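Local atomic coordinates of putative short-chain dehydrogenase/reductase (Burkholderia xenovorans, PDB entry 5K9Z), a protein that probably acts as an NAD- or NADP-dependent oxidoreductase on CH-OH groups, as expected of a short-chain dehydrogenase/reductase. Residues 194-199 / 210-215; 226-231 / 248-253; 87-92 / 129-134; 122-127 / 169-174; 30-35 / 40-45. All blocks are in the same frame, centred on the assembly; numbering follows the deposited sequence. Where two conformers were deposited one is given.

Interaction 1. Residues 194-199 / 210-215; sequences TVTEMM and IDAATR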
# COMPACT_ATOMS: atom_id res chain seq x y z
N THR C 194 -2.83 1.64 -18.13
CA THR C 194 -4.18 2.12 -18.42
C THR C 194 -4.94 1.00 -19.12
O THR C 194 -4.34 0.05 -19.64
CB THR C 194 -4.18 3.38 -19.30
OG1 THR C 194 -3.95 3.03 -20.67
CG2 THR C 194 -3.09 4.36 -18.85
N VAL C 195 -6.27 1.13 -19.13
CA VAL C 195 -7.07 0.12 -19.81
C VAL C 195 -6.90 0.22 -21.33
O VAL C 195 -7.04 -0.78 -22.04
CB VAL C 195 -8.55 0.24 -19.37
CG1 VAL C 195 -9.18 1.55 -19.89
CG2 VAL C 195 -9.34 -0.99 -19.82
N THR C 196 -6.57 1.41 -21.84
CA THR C 196 -6.31 1.58 -23.27
C THR C 196 -5.09 0.77 -23.71
O THR C 196 -5.15 0.05 -24.72
CB THR C 196 -6.09 3.06 -23.59
OG1 THR C 196 -7.27 3.81 -23.25
CG2 THR C 196 -5.78 3.27 -25.07
N GLU C 197 -3.98 0.89 -22.98
CA GLU C 197 -2.80 0.08 -23.27
C GLU C 197 -3.12 -1.41 -23.20
O GLU C 197 -2.60 -2.20 -24.00
CB GLU C 197 -1.68 0.42 -22.29
CG GLU C 197 -0.30 0.07 -22.78
CD GLU C 197 0.77 0.76 -21.95
OE1 GLU C 197 0.69 0.67 -20.71
OE2 GLU C 197 1.66 1.42 -22.55
N MET C 198 -3.98 -1.80 -22.26
CA MET C 198 -4.36 -3.21 -22.14
C MET C 198 -5.20 -3.67 -23.32
O MET C 198 -4.95 -4.74 -23.88
CB MET C 198 -5.13 -3.42 -20.84
CG MET C 198 -4.28 -3.25 -19.62
SD MET C 198 -5.19 -3.78 -18.18
CE MET C 198 -4.03 -3.34 -16.88
N MET C 199 -6.19 -2.86 -23.71
CA MET C 199 -7.23 -3.24 -24.66
C MET C 199 -6.90 -2.87 -26.10
O MET C 199 -7.19 -3.65 -27.02
CB MET C 199 -8.56 -2.57 -24.29
CG MET C 199 -9.11 -2.98 -22.94
SD MET C 199 -10.49 -4.12 -23.10
CE MET C 199 -10.99 -4.20 -21.37
N ILE C 210 -0.28 6.42 -25.62
CA ILE C 210 0.37 7.64 -25.17
C ILE C 210 -0.66 8.65 -24.66
O ILE C 210 -0.49 9.25 -23.59
CB ILE C 210 1.24 8.24 -26.29
CG1 ILE C 210 2.43 7.33 -26.60
CG2 ILE C 210 1.73 9.64 -25.92
CD1 ILE C 210 3.20 7.76 -27.83
N ASP C 211 -1.73 8.87 -25.44
CA ASP C 211 -2.83 9.72 -25.00
C ASP C 211 -3.39 9.26 -23.66
O ASP C 211 -3.54 10.07 -22.73
CB ASP C 211 -3.95 9.72 -26.05
CG ASP C 211 -3.63 10.58 -27.25
OD1 ASP C 211 -2.46 11.00 -27.39
OD2 ASP C 211 -4.55 10.83 -28.07
N ALA C 212 -3.73 7.97 -23.55
CA ALA C 212 -4.29 7.42 -22.32
C ALA C 212 -3.36 7.65 -21.14
O ALA C 212 -3.81 8.04 -20.05
CB ALA C 212 -4.53 5.92 -22.48
N ALA C 213 -2.07 7.37 -21.32
CA ALA C 213 -1.11 7.56 -20.24
C ALA C 213 -0.99 9.03 -19.85
O ALA C 213 -0.79 9.35 -18.68
CB ALA C 213 0.24 6.99 -20.64
N THR C 214 -1.13 9.95 -20.81
CA THR C 214 -1.06 11.37 -20.49
C THR C 214 -2.17 11.77 -19.52
O THR C 214 -1.90 12.35 -18.46
CB THR C 214 -1.11 12.20 -21.77
OG1 THR C 214 0.06 11.94 -22.54
CG2 THR C 214 -1.19 13.70 -21.44
N ARG C 215 -3.42 11.47 -19.87
CA ARG C 215 -4.55 11.86 -19.02
C ARG C 215 -4.50 11.17 -17.66
O ARG C 215 -4.97 11.73 -16.66
CB ARG C 215 -5.88 11.56 -19.72
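A212 rests its methyl against two threonines, T194 and T196, and the van der Waals contact between the short helix 195-199 and helix 205-216 centres on this group. The closest approach is CB of T196 to CB of A212, 3.4 Å, tighter than carbons usually pack. Both heavy-atom branches of T196 stand around the same methyl, OG1 at 3.5 Å from A212 CB and CG2 a little farther off. T194 brings its hydroxyl oxygen to the same methyl, OG1 lying 3.5 Å from A212 CB. Its methyl reaches one residue further, with T194 CG2 4.0 Å from the CA of A213. Small alanines suit this wall, because they let the backbones come within 6.3 Å, CA to CA, at T196 and A212.

These two helices follow strand 184-191 of the Rossmann-type sheet, a region that in short-chain dehydrogenases commonly forms the substrate-binding lid, and this pair probably belongs to it.

Hydrogen bonds act inside each partner instead of between them. T194 is the N-cap of helix 195-199. Its OG1, turned between the backbone N and the carbonyl carbon (chi1 79°), accepts from E197 N at 3.1 Å in a nearly straight bond of 177°, a task for which threonine is well suited. On the other helix, T214 OG1 donates to I210 O at 2.9 Å, from the carbonyl face opposite to that used by T214 N.

The far side of the short helix meets the second subunit: V195 and M198 pack on F265 of that chain, and M199 on its M273.

Interaction 2. Residues 226-231 / 248-253; sequences QEIAAA and LVVDSG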
# COMPACT_ATOMS: atom_id res chain seq x y z
N GLN C 226 10.77 2.99 -22.10
CA GLN C 226 12.17 3.24 -21.81
C GLN C 226 12.40 3.57 -20.33
O GLN C 226 13.47 3.27 -19.78
CB GLN C 226 12.66 4.38 -22.72
CG GLN C 226 12.71 4.05 -24.22
CD GLN C 226 11.35 3.77 -24.88
OE1 GLN C 226 10.35 4.44 -24.60
NE2 GLN C 226 11.31 2.76 -25.75
N GLU C 227 11.41 4.19 -19.68
CA GLU C 227 11.57 4.54 -18.27
C GLU C 227 11.53 3.31 -17.37
O GLU C 227 12.23 3.27 -16.35
CB GLU C 227 10.49 5.54 -17.84
CG GLU C 227 10.61 6.83 -18.57
CD GLU C 227 9.39 7.70 -18.39
OE1 GLU C 227 9.17 8.19 -17.26
OE2 GLU C 227 8.65 7.87 -19.37
N ILE C 228 10.72 2.32 -17.72
CA ILE C 228 10.72 1.06 -16.98
C ILE C 228 12.03 0.33 -17.21
O ILE C 228 12.64 -0.21 -16.27
CB ILE C 228 9.51 0.19 -17.36
CG1 ILE C 228 8.23 1.00 -17.21
CG2 ILE C 228 9.49 -1.10 -16.51
CD1 ILE C 228 8.09 1.64 -15.86
N ALA C 229 12.51 0.31 -18.46
CA ALA C 229 13.84 -0.21 -18.74
C ALA C 229 14.87 0.45 -17.82
O ALA C 229 15.71 -0.24 -17.23
CB ALA C 229 14.19 0.00 -20.21
N ALA C 230 14.80 1.77 -17.66
CA ALA C 230 15.78 2.44 -16.82
C ALA C 230 15.64 2.06 -15.36
O ALA C 230 16.65 1.99 -14.65
CB ALA C 230 15.68 3.96 -16.98
N ALA C 231 14.41 1.83 -14.90
CA ALA C 231 14.21 1.38 -13.53
C ALA C 231 14.82 0.00 -13.32
O ALA C 231 15.46 -0.25 -12.29
CB ALA C 231 12.72 1.37 -13.18
N LEU C 248 9.71 -1.30 -6.97
CA LEU C 248 9.94 0.06 -7.43
C LEU C 248 8.75 0.48 -8.29
O LEU C 248 8.56 -0.04 -9.40
CB LEU C 248 11.26 0.13 -8.20
CG LEU C 248 11.64 1.44 -8.87
CD1 LEU C 248 11.45 2.60 -7.92
CD2 LEU C 248 13.09 1.34 -9.33
N VAL C 249 7.94 1.40 -7.78
CA VAL C 249 6.69 1.80 -8.42
C VAL C 249 6.95 2.99 -9.34
O VAL C 249 7.57 3.98 -8.92
CB VAL C 249 5.61 2.14 -7.38
CG1 VAL C 249 4.33 2.65 -8.06
CG2 VAL C 249 5.33 0.94 -6.46
N VAL C 250 6.48 2.90 -10.58
CA VAL C 250 6.67 3.95 -11.58
C VAL C 250 5.29 4.27 -12.11
O VAL C 250 4.87 3.75 -13.15
CB VAL C 250 7.63 3.53 -12.71
CG1 VAL C 250 7.95 4.72 -13.62
CG2 VAL C 250 8.92 2.90 -12.14
N ASP C 251 4.56 5.17 -11.41
CA ASP C 251 3.14 5.37 -11.73
C ASP C 251 2.69 6.82 -11.53
O ASP C 251 1.50 7.05 -11.34
CB ASP C 251 2.27 4.43 -10.86
CG ASP C 251 2.16 4.89 -9.39
OD1 ASP C 251 3.00 5.68 -8.90
OD2 ASP C 251 1.24 4.41 -8.71
N SER C 252 3.61 7.77 -11.51
CA SER C 252 3.28 9.17 -11.29
C SER C 252 2.60 9.41 -9.95
O SER C 252 1.96 10.44 -9.77
CB SER C 252 2.41 9.73 -12.43
OG SER C 252 3.12 9.67 -13.65
N GLY C 253 2.71 8.47 -9.01
CA GLY C 253 2.19 8.63 -7.66
C GLY C 253 0.76 8.19 -7.43
O GLY C 253 0.25 8.39 -6.32
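I228 and A231, one turn apart on helix 225-236, press against V250 and L248 of strand 247-250, outermost in the sheet of this chain. The tight part lies at V250. CD1 of I228 comes 3.7 Å from V250 CB and 3.8 Å from V250 CG1, the two side chains sliding past one another in opposite directions. I228 can do this because its CG1 branch, anti to the carbonyl carbon (chi1 -53°), carries the terminal methyl toward the strand. A231, with only a methyl, points it at the strand: its CB lies 3.9 Å from L248 CD2 and, more loosely, 4.2 Å from V250 CG2. Beta-branched valine and isoleucine fill the layer between helix and strand without needing any polar partner.

Toward its start the helix parts from the chain leaving the strand. E227 is exposed and its side chain does not touch that chain, its OE2 bonded instead to M224 N. D251 turns away from the helix and closes an Asx turn, OD1 accepting from G253 N at 2.8 Å and from above the carboxylate plane. G253, whose positive phi favours glycine, occupies the N-cap position of helix 254-257, while D251 OD2 takes T255 N.

Segment 226-231 runs nearly antiparallel to strand residues 248-250, at 165° with axes 9.9 Å apart, and I228 also rests on V189 and P191 of strand 184-191: the beta-alpha-beta crossover that ends the seven-stranded Rossmann-type sheet.

Interaction 3. Residues 87-92 / 129-134; sequences GRLDCM and KHAARA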
# COMPACT_ATOMS: atom_id res chain seq x y z
N GLY C 87 28.43 -18.48 -20.41
CA GLY C 87 29.05 -19.06 -19.23
C GLY C 87 28.50 -18.59 -17.91
O GLY C 87 28.88 -19.14 -16.87
N ARG C 88 27.60 -17.61 -17.89
CA ARG C 88 27.05 -17.10 -16.64
C ARG C 88 25.72 -16.43 -16.94
O ARG C 88 25.40 -16.14 -18.10
CB ARG C 88 28.02 -16.13 -15.96
CG ARG C 88 28.33 -14.90 -16.81
CD ARG C 88 29.38 -13.99 -16.19
NE ARG C 88 29.00 -13.48 -14.87
CZ ARG C 88 29.49 -13.92 -13.72
NH1 ARG C 88 30.40 -14.88 -13.71
NH2 ARG C 88 29.08 -13.39 -12.57
N LEU C 89 24.95 -16.17 -15.88
CA LEU C 89 23.75 -15.35 -15.95
C LEU C 89 23.77 -14.36 -14.79
O LEU C 89 23.83 -14.76 -13.62
CB LEU C 89 22.48 -16.20 -15.88
CG LEU C 89 21.17 -15.41 -15.97
CD1 LEU C 89 21.07 -14.68 -17.31
CD2 LEU C 89 19.99 -16.34 -15.76
N ASP C 90 23.77 -13.07 -15.11
CA ASP C 90 23.86 -12.05 -14.07
C ASP C 90 22.53 -11.41 -13.73
O ASP C 90 22.32 -10.99 -12.59
CB ASP C 90 24.83 -10.96 -14.49
CG ASP C 90 26.23 -11.49 -14.66
OD1 ASP C 90 26.81 -11.90 -13.64
OD2 ASP C 90 26.75 -11.48 -15.79
N CYS C 91 21.62 -11.31 -14.70
CA CYS C 91 20.37 -10.61 -14.49
C CYS C 91 19.27 -11.36 -15.23
O CYS C 91 19.44 -11.72 -16.40
CB CYS C 91 20.46 -9.16 -14.98
SG CYS C 91 18.90 -8.27 -14.78
N MET C 92 18.17 -11.63 -14.54
CA MET C 92 16.99 -12.24 -15.13
C MET C 92 15.83 -11.25 -15.06
O MET C 92 15.57 -10.69 -13.99
CB MET C 92 16.61 -13.52 -14.38
CG MET C 92 15.31 -14.15 -14.86
SD MET C 92 15.54 -14.99 -16.42
CE MET C 92 13.96 -15.80 -16.64
N LYS C 129 12.98 -19.64 -10.25
CA LYS C 129 13.55 -20.95 -9.93
C LYS C 129 14.81 -21.22 -10.74
O LYS C 129 15.87 -21.51 -10.19
CB LYS C 129 12.50 -22.04 -10.15
CG LYS C 129 13.06 -23.46 -10.04
CD LYS C 129 11.94 -24.46 -10.26
CE LYS C 129 12.47 -25.90 -10.38
NZ LYS C 129 11.35 -26.84 -10.65
N HIS C 130 14.71 -21.12 -12.07
CA HIS C 130 15.84 -21.54 -12.90
C HIS C 130 16.95 -20.50 -12.97
O HIS C 130 18.13 -20.87 -13.02
CB HIS C 130 15.34 -21.97 -14.27
CG HIS C 130 14.51 -23.21 -14.18
ND1 HIS C 130 15.07 -24.46 -14.09
CD2 HIS C 130 13.17 -23.38 -14.06
CE1 HIS C 130 14.11 -25.36 -13.96
NE2 HIS C 130 12.95 -24.73 -13.94
N ALA C 131 16.62 -19.20 -12.96
CA ALA C 131 17.69 -18.21 -12.86
C ALA C 131 18.47 -18.37 -11.55
O ALA C 131 19.70 -18.29 -11.53
CB ALA C 131 17.12 -16.79 -12.96
N ALA C 132 17.76 -18.63 -10.45
CA ALA C 132 18.42 -18.77 -9.16
C ALA C 132 19.34 -19.98 -9.14
O ALA C 132 20.41 -19.94 -8.53
CB ALA C 132 17.38 -18.86 -8.04
N ARG C 133 18.94 -21.08 -9.80
CA ARG C 133 19.81 -22.25 -9.91
C ARG C 133 21.16 -21.87 -10.51
O ARG C 133 22.21 -22.35 -10.06
CB ARG C 133 19.15 -23.34 -10.75
CG ARG C 133 18.08 -24.13 -10.05
CD ARG C 133 17.50 -25.21 -11.01
NE ARG C 133 16.56 -26.07 -10.31
CZ ARG C 133 16.05 -27.19 -10.82
NH1 ARG C 133 16.39 -27.59 -12.04
NH2 ARG C 133 15.19 -27.91 -10.10
N ALA C 134 21.16 -21.05 -11.55
CA ALA C 134 22.43 -20.62 -12.11
C ALA C 134 23.15 -19.64 -11.17
O ALA C 134 24.38 -19.67 -11.05
CB ALA C 134 22.21 -19.99 -13.50
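Flanking the apolar meeting of L89 and M92 with A131 are two flat groups, the guanidinium of R88 and the ring of H130. The guanidinium receives D90 at its edge and in its own plane, a side-on grip in which NH2 of R88 reaches D90 OD1 at 2.9 Å through that oxygen's syn lone pair and NE reaches D90 OD2 at 3.1 Å. D90 OD2 also accepts from V17 N, so the salt bridge is tied to the adjacent strand. One face of the H130 ring carries K129 CG, offset toward the rim; its NE2 bonds to E72 OE2 and its ND1 to a glycerol, probably from the crystallisation liquor.

Between these lies the contact itself. A131 CB meets M92 CB at 3.6 Å and M92 CG at 3.7 Å. L89 CD2 approaches A131 CB at 4.0 Å, brought there by a CG anti to the backbone N (chi1 -179°). L89 CB and A134 CB, 4.5 Å apart, merely graze.

Alanines at two successive turns of helix 110-138 let it lie close on the start of strand 91-94 and the residues leading into it, while L89 and M92 supply the bulk. The joint therefore relies on shape and burial of carbon, and the charged groups find their partners beside it.

Interaction 4. Residues 122-127 / 169-174; sequences DGVFYG and IGLTRS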
# COMPACT_ATOMS: atom_id res chain seq x y z
N ASP C 122 2.92 -18.23 -12.97
CA ASP C 122 3.75 -19.43 -13.11
C ASP C 122 5.05 -19.09 -13.83
O ASP C 122 6.12 -19.54 -13.42
CB ASP C 122 3.00 -20.52 -13.88
CG ASP C 122 1.75 -21.00 -13.18
OD1 ASP C 122 1.59 -20.77 -11.96
OD2 ASP C 122 0.88 -21.56 -13.88
N GLY C 123 4.95 -18.27 -14.88
CA GLY C 123 6.14 -17.89 -15.63
C GLY C 123 7.18 -17.18 -14.77
O GLY C 123 8.39 -17.33 -14.98
N VAL C 124 6.72 -16.38 -13.82
CA VAL C 124 7.66 -15.71 -12.91
C VAL C 124 8.31 -16.72 -11.97
O VAL C 124 9.51 -16.65 -11.70
CB VAL C 124 6.96 -14.59 -12.14
CG1 VAL C 124 7.90 -14.00 -11.12
CG2 VAL C 124 6.47 -13.54 -13.11
N PHE C 125 7.51 -17.64 -11.43
CA PHE C 125 8.05 -18.70 -10.58
C PHE C 125 9.11 -19.52 -11.31
O PHE C 125 10.20 -19.78 -10.76
CB PHE C 125 6.93 -19.60 -10.07
CG PHE C 125 7.41 -20.95 -9.57
CD1 PHE C 125 8.28 -21.04 -8.49
CD2 PHE C 125 6.97 -22.12 -10.17
CE1 PHE C 125 8.71 -22.29 -8.04
CE2 PHE C 125 7.40 -23.36 -9.72
CZ PHE C 125 8.26 -23.45 -8.66
N TYR C 126 8.82 -19.94 -12.54
CA TYR C 126 9.79 -20.73 -13.29
C TYR C 126 11.06 -19.92 -13.53
O TYR C 126 12.17 -20.44 -13.40
CB TYR C 126 9.22 -21.18 -14.64
CG TYR C 126 7.94 -21.99 -14.60
CD1 TYR C 126 7.68 -22.88 -13.56
CD2 TYR C 126 6.97 -21.85 -15.59
CE1 TYR C 126 6.51 -23.59 -13.50
CE2 TYR C 126 5.78 -22.59 -15.55
CZ TYR C 126 5.56 -23.44 -14.51
OH TYR C 126 4.39 -24.16 -14.45
N GLY C 127 10.91 -18.64 -13.87
CA GLY C 127 12.07 -17.80 -14.10
C GLY C 127 12.91 -17.59 -12.85
O GLY C 127 14.13 -17.63 -12.90
N ILE C 169 4.57 -10.02 -6.48
CA ILE C 169 5.23 -9.27 -5.42
C ILE C 169 5.48 -10.17 -4.21
O ILE C 169 6.55 -10.12 -3.60
CB ILE C 169 4.42 -8.01 -5.09
CG1 ILE C 169 4.56 -7.02 -6.24
CG2 ILE C 169 4.88 -7.40 -3.75
CD1 ILE C 169 3.74 -5.75 -6.09
N GLY C 170 4.52 -11.03 -3.86
CA GLY C 170 4.76 -11.95 -2.75
C GLY C 170 5.88 -12.94 -3.03
O GLY C 170 6.72 -13.22 -2.16
N LEU C 171 5.91 -13.50 -4.24
CA LEU C 171 6.99 -14.41 -4.60
C LEU C 171 8.32 -13.68 -4.64
O LEU C 171 9.36 -14.25 -4.26
CB LEU C 171 6.69 -15.03 -5.96
CG LEU C 171 7.68 -16.05 -6.50
CD1 LEU C 171 7.93 -17.15 -5.49
CD2 LEU C 171 7.11 -16.60 -7.78
N THR C 172 8.33 -12.44 -5.12
CA THR C 172 9.54 -11.61 -5.07
C THR C 172 10.08 -11.52 -3.65
O THR C 172 11.28 -11.74 -3.41
CB THR C 172 9.24 -10.21 -5.62
OG1 THR C 172 8.91 -10.29 -7.02
CG2 THR C 172 10.45 -9.32 -5.45
N ARG C 173 9.22 -11.18 -2.69
CA ARG C 173 9.63 -11.05 -1.30
C ARG C 173 10.05 -12.40 -0.72
O ARG C 173 11.01 -12.47 0.06
CB ARG C 173 8.48 -10.48 -0.48
CG ARG C 173 8.11 -9.06 -0.86
CD ARG C 173 6.73 -8.71 -0.35
NE ARG C 173 6.40 -7.32 -0.63
CZ ARG C 173 5.22 -6.77 -0.34
NH1 ARG C 173 4.29 -7.52 0.23
NH2 ARG C 173 4.99 -5.50 -0.62
N SER C 174 9.31 -13.45 -1.06
CA SER C 174 9.57 -14.77 -0.50
C SER C 174 10.91 -15.30 -1.00
O SER C 174 11.75 -15.76 -0.21
CB SER C 174 8.43 -15.71 -0.88
OG SER C 174 8.51 -16.93 -0.17
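L171 reaches across from helix 159-179 and touches F125 and V124 of helix 110-138 with one methyl, CD2. The apolar contact is closest at the backbone: L171 CD2 lies 3.6 Å from F125 CA and 3.8 Å from F125 CB. V124 adds a looser touch, its CG1 being 4.3 Å from L171 CD2. Leucine suits the place because its CG, anti to the backbone N (chi1 -178°), carries the branched end toward helix 110-138. F125 meets it through CA and CB; its ring takes no part and lies at an exposed position.

Hydrogen bonding stays within each helix. The backbone pairs Y126 N with D122 O at 2.9 Å and R173 N with I169 O at 3.0 Å, and T172 OG1 returns to V168 O of its own helix. D122 O also lies on one face of the Y126 ring, 3.2 Å above its plane and toward the rim.

Both helices lie on one side of the sheet. T172 beds helix 159-179 on V186 and A188 of strand 184-191, whereas Y126, whose CB points away from segment 169-174, packs against E72 and V75 of helix 72-86, leaving helix 110-138 between its two neighbours.

Interaction 5. Residues 30-35 / 40-45; sequences ATARLM and AFVVLA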
# COMPACT_ATOMS: atom_id res chain seq x y z
N ALA C 30 12.38 -2.52 -24.86
CA ALA C 30 13.08 -1.34 -24.34
C ALA C 30 14.15 -1.74 -23.34
O ALA C 30 15.22 -1.12 -23.29
CB ALA C 30 12.08 -0.38 -23.68
N THR C 31 13.88 -2.77 -22.53
CA THR C 31 14.85 -3.25 -21.56
C THR C 31 16.02 -3.94 -22.24
O THR C 31 17.18 -3.73 -21.87
CB THR C 31 14.18 -4.20 -20.56
OG1 THR C 31 13.08 -3.54 -19.91
CG2 THR C 31 15.19 -4.68 -19.49
N ALA C 32 15.73 -4.79 -23.23
CA ALA C 32 16.81 -5.42 -23.99
C ALA C 32 17.70 -4.36 -24.64
O ALA C 32 18.93 -4.45 -24.57
CB ALA C 32 16.23 -6.35 -25.06
N ARG C 33 17.10 -3.35 -25.27
CA ARG C 33 17.88 -2.29 -25.89
C ARG C 33 18.75 -1.57 -24.86
O ARG C 33 19.94 -1.35 -25.09
CB ARG C 33 16.97 -1.27 -26.58
CG ARG C 33 16.28 -1.76 -27.81
CD ARG C 33 15.52 -0.64 -28.52
NE ARG C 33 14.21 -1.12 -28.96
CZ ARG C 33 13.93 -1.52 -30.19
NH1 ARG C 33 12.71 -1.95 -30.49
NH2 ARG C 33 14.87 -1.48 -31.13
N LEU C 34 18.16 -1.17 -23.73
CA LEU C 34 18.93 -0.35 -22.79
C LEU C 34 20.03 -1.17 -22.14
O LEU C 34 21.15 -0.68 -21.95
CB LEU C 34 18.01 0.26 -21.73
CG LEU C 34 18.74 1.19 -20.74
CD1 LEU C 34 19.49 2.30 -21.45
CD2 LEU C 34 17.78 1.77 -19.71
N MET C 35 19.75 -2.42 -21.79
CA MET C 35 20.78 -3.26 -21.18
C MET C 35 21.93 -3.50 -22.15
O MET C 35 23.11 -3.49 -21.75
CB MET C 35 20.18 -4.57 -20.69
CG MET C 35 19.29 -4.38 -19.46
SD MET C 35 18.78 -5.96 -18.75
CE MET C 35 18.13 -5.41 -17.17
N ALA C 40 25.68 -4.89 -21.70
CA ALA C 40 25.36 -6.27 -21.36
C ALA C 40 25.23 -7.15 -22.60
O ALA C 40 24.85 -6.68 -23.68
CB ALA C 40 24.07 -6.32 -20.54
N PHE C 41 25.53 -8.44 -22.42
CA PHE C 41 25.15 -9.49 -23.37
C PHE C 41 23.72 -9.91 -23.08
O PHE C 41 23.43 -10.40 -21.99
CB PHE C 41 26.06 -10.71 -23.25
CG PHE C 41 27.49 -10.44 -23.57
CD1 PHE C 41 27.94 -10.48 -24.88
CD2 PHE C 41 28.40 -10.20 -22.55
CE1 PHE C 41 29.26 -10.25 -25.18
CE2 PHE C 41 29.73 -9.97 -22.85
CZ PHE C 41 30.16 -9.99 -24.17
N VAL C 42 22.83 -9.75 -24.06
CA VAL C 42 21.40 -9.93 -23.84
C VAL C 42 20.91 -11.15 -24.61
O VAL C 42 21.15 -11.28 -25.81
CB VAL C 42 20.59 -8.68 -24.23
CG1 VAL C 42 19.11 -8.91 -23.96
CG2 VAL C 42 21.12 -7.44 -23.47
N VAL C 43 20.21 -12.04 -23.91
CA VAL C 43 19.45 -13.11 -24.54
C VAL C 43 18.00 -12.66 -24.52
O VAL C 43 17.44 -12.39 -23.45
CB VAL C 43 19.63 -14.44 -23.81
CG1 VAL C 43 18.71 -15.51 -24.41
CG2 VAL C 43 21.09 -14.92 -23.89
N LEU C 44 17.41 -12.52 -25.71
CA LEU C 44 16.03 -12.08 -25.86
C LEU C 44 15.10 -13.28 -25.93
O LEU C 44 15.20 -14.10 -26.85
CB LEU C 44 15.89 -11.25 -27.13
CG LEU C 44 16.43 -9.82 -27.09
CD1 LEU C 44 17.93 -9.79 -27.22
CD2 LEU C 44 15.80 -9.08 -28.23
N ALA C 45 14.18 -13.37 -24.99
CA ALA C 45 13.26 -14.50 -24.93
C ALA C 45 11.85 -14.01 -25.23
O ALA C 45 11.40 -13.01 -24.64
CB ALA C 45 13.30 -15.20 -23.57
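A32 lies at the apolar centre, its CB 4.0 Å from both V42 CG1 and L44 CG, so that one small methyl receives two strand side chains. The two branches of V42 divide the work: CG1, anti to the backbone N (chi1 -179°), goes to A32, and CG2 lies 4.1 Å from M35 CB. Valine thus fills the space between successive turns of the helix, and alanine lets the backbones approach to 6.4 Å at the CA atoms of A32 and V42. M35 meets the strand with its CB, while the rest of its long chain leads away toward A18 and V233.

Outward, M35 CB and A40 CB are 4.3 Å apart, and there the polar edge begins. A40 N donates to M35 O at 2.9 Å, with an N-H...O angle of 159°, which ties the last turn of the helix to the residue leading into the strand. A40 CB packs beside M35 O, 3.2 Å away.

Segments 30-35 and 41-45 run nearly antiparallel, at 162°. They belong to the second half of the unit strand 17-21, helix 26-37, strand 41-46, the first beta-alpha-beta unit of the Rossmann fold, which in this family typically takes part in binding the dinucleotide cofactor, and probably does so here.

How the interactions relate
Along the chain interaction 5 comes first, interactions 3 and 4 follow with their segments alternating, and interactions 1 and 2 close the series. Interactions 2, 3 and 5 all reach the same parallel sheet. Interactions 3 and 4 share helix 110-138, their centres 14 Å apart, and touch where M92 CE meets G127 CA. Interactions 2 and 5, with centres 17 Å apart, join as A229 and A230 pack on A30, T31 and L34. C91 SG against M35 CE links interactions 3 and 5 through the sheet. Interaction 1, about 34 Å from interaction 3 between centres, lies at the surface, consistent with a Rossmann core with a peripheral helical region that may face the substrate, as in relatives.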